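Long-range contact in lipopolysaccharide biosynthesis protein wbpB (Thermus thermophilus, PDB 3O9Z), which is a dehydrogenase, probably NAD-dependent, involved in the biosynthesis of 2,3-diacetamido-2,3-dideoxy-D-mannuronic acid: residues M3-A7 / I23-V29. Residues are numbered along the deposited sequence; the frame is centred on the assembly and turned at random.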
loop_
_atom_site.group_PDB
_atom_site.type_symbol
_atom_site.label_atom_id
_atom_site.label_comp_id
_atom_site.label_asym_id
_atom_site.label_seq_id
_atom_site.Cartn_x
_atom_site.Cartn_y
_atom_site.Cartn_z
ATOM N N MET A 3 -29.544 8.321 19.394
ATOM C CA MET A 3 -28.649 8.310 18.198
ATOM C C MET A 3 -27.561 7.280 18.428
ATOM O O MET A 3 -26.645 7.513 19.229
ATOM C CB MET A 3 -27.974 9.670 18.028
ATOM C CG MET A 3 -28.329 10.367 16.732
ATOM S SD MET A 3 -27.186 11.718 16.374
ATOM C CE MET A 3 -28.120 12.533 15.084
ATOM N N THR A 4 -27.655 6.162 17.710
ATOM C CA THR A 4 -26.705 5.076 17.914
ATOM C C THR A 4 -25.407 5.644 17.391
ATOM O O THR A 4 -25.417 6.198 16.312
ATOM C CB THR A 4 -27.109 3.826 17.111
ATOM O OG1 THR A 4 -28.415 3.459 17.582
ATOM C CG2 THR A 4 -26.168 2.698 17.465
ATOM N N ARG A 5 -24.326 5.361 18.101
ATOM C CA ARG A 5 -23.026 5.873 17.645
ATOM C C ARG A 5 -22.243 4.727 16.986
ATOM O O ARG A 5 -21.934 3.702 17.623
ATOM C CB ARG A 5 -22.236 6.459 18.801
ATOM C CG ARG A 5 -22.847 7.739 19.373
ATOM C CD ARG A 5 -22.258 8.094 20.750
ATOM N NE ARG A 5 -20.815 8.362 20.775
ATOM C CZ ARG A 5 -20.225 9.453 20.289
ATOM N NH1 ARG A 5 -18.916 9.598 20.417
ATOM N NH2 ARG A 5 -20.942 10.375 19.659
ATOM N N PHE A 6 -21.818 4.984 15.740
ATOM C CA PHE A 6 -21.128 3.978 14.934
ATOM C C PHE A 6 -19.704 4.397 14.617
ATOM O O PHE A 6 -19.431 5.609 14.429
ATOM C CB PHE A 6 -21.835 3.888 13.595
ATOM C CG PHE A 6 -23.104 3.106 13.614
ATOM C CD1 PHE A 6 -24.317 3.771 13.745
ATOM C CD2 PHE A 6 -23.086 1.736 13.433
ATOM C CE1 PHE A 6 -25.520 3.047 13.787
ATOM C CE2 PHE A 6 -24.274 1.005 13.509
ATOM C CZ PHE A 6 -25.492 1.668 13.581
ATOM N N ALA A 7 -18.784 3.442 14.524
ATOM C CA ALA A 7 -17.542 3.674 13.781
ATOM C C ALA A 7 -17.624 2.644 12.641
ATOM O O ALA A 7 -18.322 1.630 12.741
ATOM C CB ALA A 7 -16.344 3.412 14.630
ATOM N N ILE A 23 -26.659 3.777 8.104
ATOM C CA ILE A 23 -26.450 4.513 9.346
ATOM C C ILE A 23 -27.277 5.786 9.336
ATOM O O ILE A 23 -27.906 6.112 10.344
ATOM C CB ILE A 23 -24.953 4.851 9.529
ATOM C CG1 ILE A 23 -24.173 3.569 9.799
ATOM C CG2 ILE A 23 -24.733 5.854 10.691
ATOM C CD1 ILE A 23 -22.652 3.718 9.700
ATOM N N LYS A 24 -27.240 6.509 8.224
ATOM C CA LYS A 24 -28.098 7.677 8.015
ATOM C C LYS A 24 -29.564 7.320 8.303
ATOM O O LYS A 24 -30.197 7.885 9.212
ATOM C CB LYS A 24 -27.925 8.165 6.576
ATOM C CG LYS A 24 -28.951 9.158 6.082
ATOM C CD LYS A 24 -28.321 10.529 6.098
ATOM C CE LYS A 24 -27.551 10.747 7.391
ATOM N NZ LYS A 24 -26.296 11.491 7.113
ATOM N N GLU A 25 -30.081 6.373 7.518
ATOM C CA GLU A 25 -31.502 6.045 7.493
ATOM C C GLU A 25 -31.983 5.470 8.831
ATOM O O GLU A 25 -33.150 5.606 9.165
ATOM C CB GLU A 25 -31.832 5.131 6.297
ATOM C CG GLU A 25 -31.581 5.813 4.964
ATOM C CD GLU A 25 -32.016 5.037 3.730
ATOM O OE1 GLU A 25 -32.124 3.789 3.771
ATOM O OE2 GLU A 25 -32.180 5.681 2.673
ATOM N N VAL A 26 -31.119 4.898 9.655
ATOM C CA VAL A 26 -31.562 4.495 10.989
ATOM C C VAL A 26 -31.357 5.569 12.080
ATOM O O VAL A 26 -31.541 5.290 13.267
ATOM C CB VAL A 26 -30.933 3.169 11.447
ATOM C CG1 VAL A 26 -31.302 2.012 10.503
ATOM C CG2 VAL A 26 -29.411 3.289 11.655
ATOM N N GLY A 27 -30.926 6.767 11.686
ATOM C CA GLY A 27 -30.702 7.884 12.622
ATOM C C GLY A 27 -29.462 7.784 13.484
ATOM O O GLY A 27 -29.398 8.350 14.584
ATOM N N GLY A 28 -28.455 7.077 12.970
ATOM C CA GLY A 28 -27.212 6.878 13.709
ATOM C C GLY A 28 -26.254 8.015 13.382
ATOM O O GLY A 28 -26.530 8.770 12.481
ATOM N N VAL A 29 -25.129 8.064 14.079
ATOM C CA VAL A 29 -24.085 8.999 13.658
ATOM C C VAL A 29 -22.805 8.213 13.441
ATOM O O VAL A 29 -22.422 7.388 14.267
ATOM C CB VAL A 29 -23.917 10.123 14.715
ATOM C CG1 VAL A 29 -23.550 9.537 16.048
ATOM C CG2 VAL A 29 -22.850 11.121 14.222
HETATM O O HOH W 1 -29.799 5.141 15.984
#
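The first beta-alpha-beta unit of the NAD-binding Rossmann domain closes where Arg5 and Val29 pair as neighbours on parallel strands, just after helix 16-25 has ended. Two backbone bonds on Val29 hold it to Thr4 and Phe6, on either side of Arg5: its N donates to Thr4 O at 2.9 Å, and its O accepts from Phe6 N, the latter with an N-H...O angle of 167°. On the same face of the sheet, Arg5 CG lies alongside Val29 CG1, while the guanidinium group reaches on to the carbonyl oxygen of Glu71.

Such a crossover needs its helix packed against the sheet, and here Phe6 does much of that work. With CG beside the backbone N and anti to the carbonyl carbon (chi1 -78°), the ring slides past Ile23. Ile23 CG1 sits over one face of the Phe6 ring, 4.0 Å from the centroid and 13° off the normal, a CH-pi contact. Ile23 CG2 meets Phe6 CD1 at 3.7 Å. A serine in place of Phe6 would probably open a gap beneath Ile23 and weaken the packing of the helix end on the strand.

The turn between helix and strand is a Schellman motif, with Gly27, at positive phi, as its C-prime residue. Gly28 CA lies at the ring edge, 4.2 Å from Phe6 CE1, and a beta-carbon on it would be directed into that atom. From helix 266-274, Tyr270 touches both Ile23 and Val26. At the chain's beginning, the Met3 side chain crosses that of Val29 at roughly a right angle, SD 4.0 Å from Val29 CB, and one water accepts from Thr4 N at 2.9 Å and donates to Val26 O at 3.2 Å.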